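Local coordinates for putative silent information regulator 2 (Leishmania infantum, PDB 5OL0), which probably removes acetyl groups from lysine side chains of proteins, consuming NAD+ and releasing nicotinamide and 2''-O-acetyl-ADP-ribose, at residues E22-Y27 with A211-I216; T79-K84 with I184-V189; N96-H101 with F161-N166; H108-L113 with T292-L297. One frame throughout, in Å; residues are numbered along the deposited sequence.

Interaction 1 (E22-Y27 with A211-I216); sequences EGLAHY and AELVII
Leu24 of helix 21-30 faces Leu213 of the segment 211-216, whose later residues form a strand of the parallel sheet, and the two backbones come nearest at this pair, with CA to CA 9.8 Å. That gap is filled by the two leucine side chains. In both, CG lies anti to the backbone N (chi1 173° in Leu24, 175° in Leu213), which extends each side chain toward the other backbone, and they cross obliquely. CD1 of Leu24 sits over the branched end of Leu213, 4.1 Å from both Leu213 CD1 and Leu213 CD2. Branched leucines suit this layer, since their methyls fill space between a helix and a sheet without needing polar partners; Val240 of the adjacent strand touches both. Farther along the helix, Tyr27 brings its hydroxyl end close to the backbone of Glu212, but Tyr27 OH and Glu212 O are 4.3 Å apart, too far for a hydrogen bond. Glu212 directs its carboxylate elsewhere, to a salt bridge with Arg35 and a hydrogen bond from the backbone N of Arg34. No hydrogen bond joins the two segments, so the helix is held here against the sheet by nondirectional apolar contact, while the charge of Glu212 is paired with Arg35.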
loop_
_atom_site.group_PDB
_atom_site.type_symbol
_atom_site.label_atom_id
_atom_site.label_comp_id
_atom_site.label_asym_id
_atom_site.label_seq_id
_atom_site.Cartn_x
_atom_site.Cartn_y
_atom_site.Cartn_z
ATOM N N GLU A 22 12.038 15.903 -12.805
ATOM C CA GLU A 22 13.358 16.529 -12.782
ATOM C C GLU A 22 13.607 17.458 -11.581
ATOM O O GLU A 22 14.626 17.307 -10.860
ATOM C CB GLU A 22 13.584 17.324 -14.084
ATOM C CG GLU A 22 14.953 18.011 -14.173
ATOM C CD GLU A 22 15.281 18.566 -15.567
ATOM O OE1 GLU A 22 14.353 19.045 -16.257
ATOM O OE2 GLU A 22 16.473 18.521 -15.945
ATOM N N GLY A 23 12.670 18.368 -11.333
ATOM C CA GLY A 23 12.771 19.224 -10.157
ATOM C C GLY A 23 12.772 18.479 -8.830
ATOM O O GLY A 23 13.506 18.831 -7.891
ATOM N N LEU A 24 11.962 17.421 -8.746
ATOM C CA LEU A 24 11.906 16.629 -7.555
ATOM C C LEU A 24 13.239 15.979 -7.300
ATOM O O LEU A 24 13.714 15.949 -6.151
ATOM C CB LEU A 24 10.789 15.559 -7.706
ATOM C CG LEU A 24 10.721 14.516 -6.580
ATOM C CD1 LEU A 24 10.527 15.214 -5.291
ATOM C CD2 LEU A 24 9.591 13.513 -6.826
ATOM N N ALA A 25 13.827 15.376 -8.342
ATOM C CA ALA A 25 15.127 14.723 -8.160
ATOM C C ALA A 25 16.201 15.732 -7.715
ATOM O O ALA A 25 16.995 15.427 -6.804
ATOM C CB ALA A 25 15.585 14.045 -9.433
ATOM N N HIS A 26 16.231 16.886 -8.381
ATOM C CA HIS A 26 17.098 18.037 -7.969
ATOM C C HIS A 26 16.900 18.399 -6.531
ATOM O O HIS A 26 17.883 18.597 -5.799
ATOM C CB HIS A 26 16.780 19.343 -8.721
ATOM C CG HIS A 26 17.505 19.526 -10.019
ATOM N ND1 HIS A 26 18.836 19.893 -10.083
ATOM C CD2 HIS A 26 17.056 19.505 -11.304
ATOM C CE1 HIS A 26 19.184 20.036 -11.355
ATOM N NE2 HIS A 26 18.123 19.807 -12.114
ATOM N N TYR A 27 15.641 18.522 -6.115
ATOM C CA TYR A 27 15.337 18.935 -4.741
ATOM C C TYR A 27 15.876 17.893 -3.755
ATOM O O TYR A 27 16.540 18.240 -2.764
ATOM C CB TYR A 27 13.832 19.130 -4.545
ATOM C CG TYR A 27 13.352 19.524 -3.132
ATOM C CD1 TYR A 27 13.136 18.537 -2.120
ATOM C CD2 TYR A 27 13.030 20.857 -2.823
ATOM C CE1 TYR A 27 12.703 18.888 -0.831
ATOM C CE2 TYR A 27 12.535 21.218 -1.539
ATOM C CZ TYR A 27 12.375 20.247 -0.556
ATOM O OH TYR A 27 11.943 20.578 0.703
ATOM N N ALA A 211 8.840 13.819 8.437
ATOM C CA ALA A 211 9.184 13.632 7.009
ATOM C C ALA A 211 9.710 14.921 6.379
ATOM O O ALA A 211 9.256 16.004 6.706
ATOM C CB ALA A 211 7.997 13.136 6.205
ATOM N N GLU A 212 10.633 14.779 5.448
ATOM C CA GLU A 212 11.131 15.897 4.602
ATOM C C GLU A 212 10.478 15.891 3.213
ATOM O O GLU A 212 10.638 16.820 2.451
ATOM C CB GLU A 212 12.656 15.755 4.393
ATOM C CG GLU A 212 13.475 16.088 5.618
ATOM C CD GLU A 212 14.955 15.600 5.603
ATOM O OE1 GLU A 212 15.418 14.739 4.810
ATOM O OE2 GLU A 212 15.673 16.097 6.483
ATOM N N LEU A 213 9.778 14.800 2.891
ATOM C CA LEU A 213 9.210 14.548 1.584
ATOM C C LEU A 213 8.310 13.327 1.705
ATOM O O LEU A 213 8.662 12.331 2.395
ATOM C CB LEU A 213 10.290 14.300 0.541
ATOM C CG LEU A 213 9.789 13.897 -0.839
ATOM C CD1 LEU A 213 8.993 14.993 -1.524
ATOM C CD2 LEU A 213 10.958 13.425 -1.678
ATOM N N VAL A 214 7.162 13.404 1.044
ATOM C CA VAL A 214 6.244 12.304 1.010
ATOM C C VAL A 214 5.908 12.032 -0.462
ATOM O O VAL A 214 5.748 12.958 -1.247
ATOM C CB VAL A 214 5.053 12.503 1.952
ATOM C CG1 VAL A 214 4.294 13.736 1.646
ATOM C CG2 VAL A 214 4.115 11.314 1.891
ATOM N N ILE A 215 5.983 10.761 -0.841
ATOM C CA ILE A 215 5.714 10.318 -2.191
ATOM C C ILE A 215 4.657 9.271 -1.986
ATOM O O ILE A 215 4.853 8.303 -1.215
ATOM C CB ILE A 215 6.947 9.644 -2.851
ATOM C CG1 ILE A 215 8.145 10.608 -2.887
ATOM C CG2 ILE A 215 6.597 9.163 -4.255
ATOM C CD1 ILE A 215 9.411 9.992 -3.507
ATOM N N ILE A 216 3.526 9.469 -2.659
ATOM C CA ILE A 216 2.299 8.764 -2.378
ATOM C C ILE A 216 1.920 8.101 -3.681
ATOM O O ILE A 216 1.548 8.801 -4.643
ATOM C CB ILE A 216 1.198 9.778 -1.978
ATOM C CG1 ILE A 216 1.660 10.585 -0.789
ATOM C CG2 ILE A 216 -0.187 9.105 -1.781
ATOM C CD1 ILE A 216 0.788 11.816 -0.482
#

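Interaction 2 (T79-K84 with I184-V189)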
loop_
_atom_site.group_PDB
_atom_site.type_symbol
_atom_site.label_atom_id
_atom_site.label_comp_id
_atom_site.label_asym_id
_atom_site.label_seq_id
_atom_site.Cartn_x
_atom_site.Cartn_y
_atom_site.Cartn_z
ATOM N N THR A 79 -17.645 -8.098 10.001
ATOM C CA THR A 79 -19.014 -8.587 10.246
ATOM C C THR A 79 -19.535 -9.564 9.152
ATOM O O THR A 79 -20.098 -10.626 9.477
ATOM C CB THR A 79 -20.005 -7.414 10.592
ATOM O OG1 THR A 79 -21.309 -7.970 10.671
ATOM C CG2 THR A 79 -19.973 -6.243 9.558
ATOM N N LEU A 80 -19.287 -9.269 7.877
ATOM C CA LEU A 80 -19.541 -10.271 6.823
ATOM C C LEU A 80 -18.714 -11.554 6.967
ATOM O O LEU A 80 -19.207 -12.632 6.684
ATOM C CB LEU A 80 -19.321 -9.700 5.449
ATOM C CG LEU A 80 -19.977 -10.521 4.350
ATOM C CD1 LEU A 80 -21.496 -10.539 4.525
ATOM C CD2 LEU A 80 -19.614 -9.938 2.993
ATOM N N LEU A 81 -17.461 -11.443 7.400
ATOM C CA LEU A 81 -16.661 -12.648 7.693
ATOM C C LEU A 81 -17.266 -13.547 8.775
ATOM O O LEU A 81 -17.331 -14.761 8.614
ATOM C CB LEU A 81 -15.226 -12.272 8.104
ATOM C CG LEU A 81 -14.288 -13.469 8.250
ATOM C CD1 LEU A 81 -14.008 -14.095 6.896
ATOM C CD2 LEU A 81 -13.026 -13.011 8.961
ATOM N N ARG A 82 -17.733 -12.955 9.869
ATOM C CA ARG A 82 -18.398 -13.755 10.915
ATOM C C ARG A 82 -19.700 -14.371 10.407
ATOM O O ARG A 82 -20.076 -15.415 10.829
ATOM C CB ARG A 82 -18.723 -12.926 12.114
ATOM C CG ARG A 82 -17.532 -12.370 12.799
ATOM C CD ARG A 82 -17.824 -12.260 14.247
ATOM N NE ARG A 82 -16.650 -11.912 15.025
ATOM C CZ ARG A 82 -16.202 -10.686 15.231
ATOM N NH1 ARG A 82 -16.797 -9.622 14.703
ATOM N NH2 ARG A 82 -15.125 -10.520 16.001
ATOM N N GLU A 83 -20.373 -13.712 9.493
ATOM C CA GLU A 83 -21.701 -14.140 9.098
ATOM C C GLU A 83 -21.640 -15.172 8.000
ATOM O O GLU A 83 -22.344 -16.182 8.063
ATOM C CB GLU A 83 -22.480 -12.915 8.631
ATOM C CG GLU A 83 -23.988 -13.063 8.624
ATOM C CD GLU A 83 -24.701 -11.751 8.888
ATOM O OE1 GLU A 83 -24.017 -10.708 8.997
ATOM O OE2 GLU A 83 -25.947 -11.771 9.005
ATOM N N LYS A 84 -20.808 -14.896 6.993
ATOM C CA LYS A 84 -20.743 -15.699 5.784
ATOM C C LYS A 84 -19.260 -15.767 5.295
ATOM O O LYS A 84 -18.905 -15.122 4.280
ATOM C CB LYS A 84 -21.614 -15.074 4.699
ATOM C CG LYS A 84 -23.099 -14.979 4.999
ATOM C CD LYS A 84 -23.857 -14.841 3.686
ATOM C CE LYS A 84 -25.276 -14.304 3.842
ATOM N NZ LYS A 84 -25.730 -13.742 2.529
ATOM N N ILE A 184 -13.448 -18.494 13.566
ATOM C CA ILE A 184 -13.037 -18.393 12.179
ATOM C C ILE A 184 -11.626 -17.817 12.053
ATOM O O ILE A 184 -11.315 -16.768 12.654
ATOM C CB ILE A 184 -13.977 -17.472 11.394
ATOM C CG1 ILE A 184 -15.330 -18.166 11.167
ATOM C CG2 ILE A 184 -13.365 -17.121 10.015
ATOM C CD1 ILE A 184 -16.474 -17.168 10.996
ATOM N N VAL A 185 -10.794 -18.496 11.271
ATOM C CA VAL A 185 -9.404 -18.065 11.012
ATOM C C VAL A 185 -9.393 -17.346 9.666
ATOM O O VAL A 185 -10.178 -17.681 8.704
ATOM C CB VAL A 185 -8.426 -19.254 11.073
ATOM C CG1 VAL A 185 -7.066 -18.958 10.418
ATOM C CG2 VAL A 185 -8.220 -19.654 12.537
ATOM N N LYS A 186 -8.533 -16.331 9.604
ATOM C CA LYS A 186 -8.189 -15.694 8.357
ATOM C C LYS A 186 -6.728 -15.329 8.347
ATOM O O LYS A 186 -6.093 -15.252 9.428
ATOM C CB LYS A 186 -9.076 -14.475 8.087
ATOM C CG LYS A 186 -9.005 -13.384 9.138
ATOM C CD LYS A 186 -9.451 -12.066 8.513
ATOM C CE LYS A 186 -9.487 -10.984 9.577
ATOM N NZ LYS A 186 -8.126 -10.606 10.055
ATOM N N PRO A 187 -6.180 -15.102 7.137
ATOM C CA PRO A 187 -4.868 -14.454 7.049
ATOM C C PRO A 187 -4.889 -13.146 7.764
ATOM O O PRO A 187 -5.994 -12.556 7.939
ATOM C CB PRO A 187 -4.682 -14.241 5.562
ATOM C CG PRO A 187 -5.505 -15.286 4.936
ATOM C CD PRO A 187 -6.730 -15.399 5.803
ATOM N N ASN A 188 -3.729 -12.689 8.196
ATOM C CA ASN A 188 -3.603 -11.476 9.022
ATOM C C ASN A 188 -3.685 -10.258 8.143
ATOM O O ASN A 188 -2.773 -9.445 8.107
ATOM C CB ASN A 188 -2.307 -11.482 9.891
ATOM C CG ASN A 188 -2.385 -12.485 11.062
ATOM O OD1 ASN A 188 -3.460 -13.056 11.337
ATOM N ND2 ASN A 188 -1.249 -12.743 11.728
ATOM N N VAL A 189 -4.752 -10.180 7.365
ATOM C CA VAL A 189 -5.169 -8.935 6.705
ATOM C C VAL A 189 -6.013 -8.168 7.696
ATOM O O VAL A 189 -6.831 -8.752 8.339
ATOM C CB VAL A 189 -5.984 -9.209 5.446
ATOM C CG1 VAL A 189 -6.500 -7.914 4.845
ATOM C CG2 VAL A 189 -5.086 -9.895 4.439
#
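Leu81, on the inner side of helix 78-83, packs against Ile184 and Lys186, and this is the dense half of the contact. Its CD2 methyl lies 3.7 Å from CD of Lys186, touching the aliphatic part of the lysine, which runs at a slant past it. Leu81 and Ile184 lie side by side, pointing opposite ways, with Leu81 CG 4.2 Å from Ile184 CG2. CD1 of Ile184 reaches the helix backbone, 3.5 Å from Leu81 O, and also touches Arg82 CA. Leucine and isoleucine suit these buried places because the side chains meet through carbon atoms alone, and the one polar atom touched is a backbone carbonyl oxygen, Leu81 O. Lys186 serves two purposes. Its CG is wedged between the backbone N and the carbonyl carbon (chi1 60°), and the bend at the last torsion turns the ammonium away from helix 78-83, where NZ donates to Val189 O at 2.8 Å, nearly in line with the carbonyl (C=O...N angle 163°). A salt bridge to Glu194 and a cation-pi contact with Phe191 also hold this buried charge. The loose side is at Arg82, exposed to solvent: its side chain starts away from the strand, and NE forms a salt bridge with Glu156. Among the neighbours, Phe88 of helix 85-95 touches Leu81, and Pro85 touches Ile184. Strand 185-187 pairs antiparallel with 151-154 in the zinc-binding module; the zinc ion is about 8 Å from the Ile184 side chain.

Interaction 3 (N96-H101 with F161-N166)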
loop_
_atom_site.group_PDB
_atom_site.type_symbol
_atom_site.label_atom_id
_atom_site.label_comp_id
_atom_site.label_asym_id
_atom_site.label_seq_id
_atom_site.Cartn_x
_atom_site.Cartn_y
_atom_site.Cartn_z
ATOM N N ASN A 96 -4.883 -14.780 -5.207
ATOM C CA ASN A 96 -3.529 -15.346 -5.317
ATOM C C ASN A 96 -2.468 -14.519 -4.597
ATOM O O ASN A 96 -1.383 -14.354 -5.090
ATOM C CB ASN A 96 -3.161 -15.550 -6.818
ATOM C CG ASN A 96 -3.489 -16.932 -7.284
ATOM O OD1 ASN A 96 -3.282 -17.898 -6.550
ATOM N ND2 ASN A 96 -4.021 -17.040 -8.504
ATOM N N LEU A 97 -2.826 -13.964 -3.440
ATOM C CA LEU A 97 -1.953 -13.039 -2.731
ATOM C C LEU A 97 -0.952 -13.726 -1.816
ATOM O O LEU A 97 -0.228 -13.047 -1.106
ATOM C CB LEU A 97 -2.796 -12.041 -1.912
ATOM C CG LEU A 97 -3.587 -11.124 -2.852
ATOM C CD1 LEU A 97 -4.546 -10.231 -2.075
ATOM C CD2 LEU A 97 -2.687 -10.287 -3.696
ATOM N N TRP A 98 -0.936 -15.060 -1.825
ATOM C CA TRP A 98 -0.015 -15.862 -1.001
ATOM C C TRP A 98 1.367 -15.486 -1.451
ATOM O O TRP A 98 1.583 -15.380 -2.659
ATOM C CB TRP A 98 -0.222 -17.388 -1.254
ATOM C CG TRP A 98 -1.648 -17.754 -1.223
ATOM C CD1 TRP A 98 -2.437 -18.005 -2.309
ATOM C CD2 TRP A 98 -2.523 -17.788 -0.071
ATOM N NE1 TRP A 98 -3.688 -18.283 -1.911
ATOM C CE2 TRP A 98 -3.807 -18.095 -0.558
ATOM C CE3 TRP A 98 -2.333 -17.617 1.307
ATOM C CZ2 TRP A 98 -4.924 -18.273 0.288
ATOM C CZ3 TRP A 98 -3.432 -17.780 2.164
ATOM C CH2 TRP A 98 -4.721 -18.097 1.643
ATOM N N PRO A 99 2.305 -15.250 -0.506
ATOM C CA PRO A 99 3.648 -14.821 -0.964
ATOM C C PRO A 99 4.324 -15.845 -1.862
ATOM O O PRO A 99 4.214 -17.063 -1.639
ATOM C CB PRO A 99 4.456 -14.648 0.352
ATOM C CG PRO A 99 3.658 -15.335 1.405
ATOM C CD PRO A 99 2.220 -15.208 0.971
ATOM N N GLY A 100 4.959 -15.332 -2.900
ATOM C CA GLY A 100 5.744 -16.114 -3.796
ATOM C C GLY A 100 5.096 -16.237 -5.161
ATOM O O GLY A 100 5.733 -16.818 -6.058
ATOM N N HIS A 101 3.852 -15.787 -5.327
ATOM C CA HIS A 101 3.252 -15.730 -6.704
ATOM C C HIS A 101 3.551 -14.426 -7.483
ATOM O O HIS A 101 4.290 -14.415 -8.463
ATOM C CB HIS A 101 1.745 -15.984 -6.659
ATOM C CG HIS A 101 1.082 -15.871 -7.989
ATOM N ND1 HIS A 101 1.330 -16.747 -9.025
ATOM C CD2 HIS A 101 0.214 -14.950 -8.477
ATOM C CE1 HIS A 101 0.613 -16.395 -10.084
ATOM N NE2 HIS A 101 -0.059 -15.299 -9.779
ATOM N N PHE A 161 -2.383 -19.332 13.586
ATOM C CA PHE A 161 -2.760 -20.512 12.866
ATOM C C PHE A 161 -1.752 -20.649 11.729
ATOM O O PHE A 161 -1.335 -19.654 11.148
ATOM C CB PHE A 161 -4.150 -20.291 12.367
ATOM C CG PHE A 161 -4.798 -21.494 11.748
ATOM C CD1 PHE A 161 -4.661 -21.756 10.379
ATOM C CD2 PHE A 161 -5.615 -22.331 12.511
ATOM C CE1 PHE A 161 -5.314 -22.847 9.808
ATOM C CE2 PHE A 161 -6.270 -23.404 11.957
ATOM C CZ PHE A 161 -6.142 -23.669 10.598
ATOM N N SER A 162 -1.353 -21.879 11.425
ATOM C CA SER A 162 -0.470 -22.168 10.292
ATOM C C SER A 162 -0.953 -21.569 8.965
ATOM O O SER A 162 -1.997 -21.946 8.438
ATOM C CB SER A 162 -0.352 -23.674 10.093
ATOM O OG SER A 162 0.329 -23.942 8.859
ATOM N N ILE A 163 -0.136 -20.710 8.369
ATOM C CA ILE A 163 -0.478 -20.117 7.100
ATOM C C ILE A 163 -0.529 -21.162 5.994
ATOM O O ILE A 163 -1.288 -21.040 5.030
ATOM C CB ILE A 163 0.493 -18.958 6.701
ATOM C CG1 ILE A 163 -0.024 -18.199 5.482
ATOM C CG2 ILE A 163 1.925 -19.431 6.435
ATOM C CD1 ILE A 163 -1.385 -17.586 5.718
ATOM N N GLU A 164 0.328 -22.156 6.093
ATOM C CA GLU A 164 0.347 -23.251 5.121
ATOM C C GLU A 164 -0.943 -24.062 5.227
ATOM O O GLU A 164 -1.530 -24.366 4.237
ATOM C CB GLU A 164 1.613 -24.093 5.407
ATOM C CG GLU A 164 1.859 -25.288 4.511
ATOM C CD GLU A 164 3.359 -25.564 4.287
ATOM O OE1 GLU A 164 4.198 -25.459 5.229
ATOM O OE2 GLU A 164 3.715 -25.831 3.117
ATOM N N GLN A 165 -1.393 -24.360 6.447
ATOM C CA GLN A 165 -2.679 -24.988 6.657
ATOM C C GLN A 165 -3.811 -24.124 6.130
ATOM O O GLN A 165 -4.707 -24.631 5.442
ATOM C CB GLN A 165 -2.912 -25.341 8.113
ATOM C CG GLN A 165 -4.211 -26.062 8.248
ATOM C CD GLN A 165 -4.593 -26.431 9.626
ATOM O OE1 GLN A 165 -3.810 -26.359 10.596
ATOM N NE2 GLN A 165 -5.829 -26.866 9.734
ATOM N N ASN A 166 -3.752 -22.820 6.424
ATOM C CA ASN A 166 -4.796 -21.907 5.984
ATOM C C ASN A 166 -4.873 -21.835 4.455
ATOM O O ASN A 166 -5.932 -21.794 3.903
ATOM C CB ASN A 166 -4.601 -20.514 6.599
ATOM C CG ASN A 166 -5.720 -19.552 6.247
ATOM O OD1 ASN A 166 -6.938 -19.875 6.294
ATOM N ND2 ASN A 166 -5.328 -18.387 5.862
#
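Trp98 carries this contact, reaching from the loop between helices 85-95 and 106-116 to Ile163 and Asn166 on helix 163-171. The loop opens with Asn96, where the chain leaves the helix at a positive phi of 62°, a conformation that asparagine tolerates better than most residues. Leu97 turns elsewhere, its side chain resting on Ile128 and Asp129, residues that probably bind NAD+. At Trp98 the benzene edge of the indole does the touching: CZ3 is 4.1 Å from CD1 of Ile163 and 4.2 Å from ND2 of Asn166, both near the ring plane. A wide aromatic suits a place where the CA atoms of Trp98 and Ile163 stay 9.2 Å apart. With chi1 at -176°, the Asn166 side chain extends from the helix and brings its amide to the indole edge, the two planes 77° apart. The amide nitrogen is buried without a hydrogen-bonding partner, whereas OD1 is bonded to Ser176 OG and Tyr89 OH. A type II turn runs from Trp98 to His101, with Pro99 and Gly100 at its corners; glycine is apt there because, at its positive phi, a beta carbon would collide with Pro99 O. Around the contact, Tyr167 of the same helix and Phe149 meet the indole edge-to-face, and Ala152 of strand 151-154 touches both Ile163 and Asn166.

Interaction 4 (H108-L113 with T292-L297)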
loop_
_atom_site.group_PDB
_atom_site.type_symbol
_atom_site.label_atom_id
_atom_site.label_comp_id
_atom_site.label_asym_id
_atom_site.label_seq_id
_atom_site.Cartn_x
_atom_site.Cartn_y
_atom_site.Cartn_z
ATOM N N HIS A 108 8.187 -0.926 -6.413
ATOM C CA HIS A 108 8.660 -1.673 -5.258
ATOM C C HIS A 108 10.218 -1.739 -5.128
ATOM O O HIS A 108 10.845 -1.572 -4.011
ATOM C CB HIS A 108 8.028 -3.075 -5.235
ATOM C CG HIS A 108 6.523 -3.087 -5.205
ATOM N ND1 HIS A 108 5.800 -2.900 -4.045
ATOM C CD2 HIS A 108 5.605 -3.283 -6.179
ATOM C CE1 HIS A 108 4.510 -2.967 -4.318
ATOM N NE2 HIS A 108 4.363 -3.211 -5.597
ATOM N N HIS A 109 10.847 -2.032 -6.254
ATOM C CA HIS A 109 12.298 -2.025 -6.343
ATOM C C HIS A 109 12.838 -0.611 -6.077
ATOM O O HIS A 109 13.854 -0.472 -5.446
ATOM C CB HIS A 109 12.756 -2.514 -7.726
ATOM C CG HIS A 109 12.538 -3.977 -7.933
ATOM N ND1 HIS A 109 13.048 -4.918 -7.073
ATOM C CD2 HIS A 109 11.858 -4.656 -8.883
ATOM C CE1 HIS A 109 12.702 -6.115 -7.495
ATOM N NE2 HIS A 109 12.012 -5.987 -8.608
ATOM N N PHE A 110 12.172 0.411 -6.594
ATOM C CA PHE A 110 12.602 1.780 -6.331
ATOM C C PHE A 110 12.674 2.086 -4.835
ATOM O O PHE A 110 13.581 2.731 -4.374
ATOM C CB PHE A 110 11.702 2.788 -7.064
ATOM C CG PHE A 110 12.099 4.221 -6.859
ATOM C CD1 PHE A 110 13.265 4.712 -7.422
ATOM C CD2 PHE A 110 11.295 5.102 -6.140
ATOM C CE1 PHE A 110 13.664 6.022 -7.245
ATOM C CE2 PHE A 110 11.661 6.444 -5.992
ATOM C CZ PHE A 110 12.868 6.904 -6.523
ATOM N N ILE A 111 11.657 1.673 -4.100
ATOM C CA ILE A 111 11.651 1.941 -2.709
ATOM C C ILE A 111 12.845 1.239 -2.016
ATOM O O ILE A 111 13.438 1.751 -1.067
ATOM C CB ILE A 111 10.252 1.495 -2.096
ATOM C CG1 ILE A 111 9.113 2.312 -2.684
ATOM C CG2 ILE A 111 10.298 1.644 -0.603
ATOM C CD1 ILE A 111 7.723 1.796 -2.334
ATOM N N ARG A 112 13.104 0.003 -2.414
ATOM C CA ARG A 112 14.269 -0.657 -1.967
ATOM C C ARG A 112 15.517 0.179 -2.264
ATOM O O ARG A 112 16.413 0.292 -1.396
ATOM C CB ARG A 112 14.366 -2.018 -2.610
ATOM C CG ARG A 112 15.710 -2.733 -2.505
ATOM C CD ARG A 112 16.042 -3.011 -1.082
ATOM N NE ARG A 112 17.331 -3.690 -0.912
ATOM C CZ ARG A 112 17.612 -4.984 -1.220
ATOM N NH1 ARG A 112 18.820 -5.471 -0.950
ATOM N NH2 ARG A 112 16.734 -5.803 -1.805
ATOM N N LEU A 113 15.630 0.710 -3.468
ATOM C CA LEU A 113 16.774 1.601 -3.747
ATOM C C LEU A 113 16.824 2.800 -2.823
ATOM O O LEU A 113 17.913 3.151 -2.384
ATOM C CB LEU A 113 16.772 2.088 -5.164
ATOM C CG LEU A 113 16.886 0.990 -6.216
ATOM C CD1 LEU A 113 16.953 1.695 -7.573
ATOM C CD2 LEU A 113 18.048 0.022 -6.007
ATOM N N THR A 292 11.499 7.211 -14.590
ATOM C CA THR A 292 12.019 8.551 -14.909
ATOM C C THR A 292 12.661 9.213 -13.716
ATOM O O THR A 292 13.717 9.766 -13.847
ATOM C CB THR A 292 10.922 9.427 -15.434
ATOM O OG1 THR A 292 10.338 8.758 -16.517
ATOM C CG2 THR A 292 11.431 10.834 -15.906
ATOM N N LEU A 293 11.994 9.187 -12.563
ATOM C CA LEU A 293 12.576 9.717 -11.333
ATOM C C LEU A 293 13.922 9.125 -10.999
ATOM O O LEU A 293 14.912 9.844 -10.646
ATOM C CB LEU A 293 11.587 9.598 -10.158
ATOM C CG LEU A 293 12.008 10.092 -8.802
ATOM C CD1 LEU A 293 12.465 11.549 -8.851
ATOM C CD2 LEU A 293 10.821 9.914 -7.847
ATOM N N ALA A 294 14.006 7.828 -11.173
ATOM C CA ALA A 294 15.240 7.101 -10.948
ATOM C C ALA A 294 16.372 7.599 -11.852
ATOM O O ALA A 294 17.504 7.806 -11.366
ATOM C CB ALA A 294 15.027 5.626 -11.142
ATOM N N GLU A 295 16.074 7.793 -13.131
ATOM C CA GLU A 295 17.043 8.357 -14.056
ATOM C C GLU A 295 17.620 9.634 -13.507
ATOM O O GLU A 295 18.824 9.771 -13.367
ATOM C CB GLU A 295 16.438 8.723 -15.395
ATOM C CG GLU A 295 15.803 7.630 -16.217
ATOM C CD GLU A 295 15.234 8.215 -17.505
ATOM O OE1 GLU A 295 16.008 8.931 -18.178
ATOM O OE2 GLU A 295 14.038 7.984 -17.833
ATOM N N TYR A 296 16.743 10.559 -13.118
ATOM C CA TYR A 296 17.223 11.853 -12.668
ATOM C C TYR A 296 17.966 11.784 -11.345
ATOM O O TYR A 296 18.777 12.645 -11.064
ATOM C CB TYR A 296 16.070 12.839 -12.583
ATOM C CG TYR A 296 15.502 13.233 -13.917
ATOM C CD1 TYR A 296 16.322 13.838 -14.905
ATOM C CD2 TYR A 296 14.153 13.064 -14.206
ATOM C CE1 TYR A 296 15.801 14.218 -16.136
ATOM C CE2 TYR A 296 13.624 13.460 -15.428
ATOM C CZ TYR A 296 14.442 14.013 -16.377
ATOM O OH TYR A 296 13.882 14.383 -17.548
ATOM N N LEU A 297 17.692 10.762 -10.534
ATOM C CA LEU A 297 18.367 10.555 -9.290
ATOM C C LEU A 297 19.737 9.839 -9.446
ATOM O O LEU A 297 20.447 9.642 -8.466
ATOM C CB LEU A 297 17.435 9.782 -8.344
ATOM C CG LEU A 297 16.338 10.622 -7.676
ATOM C CD1 LEU A 297 15.468 9.638 -6.906
ATOM C CD2 LEU A 297 16.918 11.639 -6.719
#
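Two helices of the Rossmann-fold domain, 106-116 and 286-296, pack here through a single aromatic side chain, Phe110, set among Leu293, Ala294 and Leu297. The backbones come nearest at Phe110 and Ala294, with CA to CA 7.5 Å, a separation that suits the small alanine: its CB lies 4.1 Å from CE1 of the Phe110 ring. A chi1 of -179° swings the ring of Phe110 out toward the other helix. Both leucines cross it at about a right angle, although they meet it differently. Leu293 comes in obliquely, its CD2 3.9 Å from Phe110 CZ, and also touches Leu24 of helix 21-30. All four residues are buried and none offers a side-chain polar group, so a flat ring and branched leucines make an apolar core between the helices. Leu297 approaches at the ring's edge, where its CD1 methyl lies in the ring plane, 3.8 Å from Phe110 CZ.

In the fold
The four contacts form two groups on the two lobes of the sirtuin fold. Interactions 1 and 4, with centres 12 Å apart, share the Rossmann-fold side: Ala25 CB packs 3.4 Å from Tyr296 CB, so helix 21-30 bridges the sheet and helix 286-296. The side chain of Cys286, which probably binds NAD+, is about 12 Å from that of Leu24 and about 10 Å from that of Phe110. Interactions 2 and 3 meet in the zinc-binding module, centres 15 Å apart, with Val185 CG1 3.7 Å from Phe161 CG. Interactions 1 and 2 have centres 39 Å apart. Toward the substrate, Val189 of interaction 2 packs on a modified side chain of the bound peptide, consistent with its acetylated lysine.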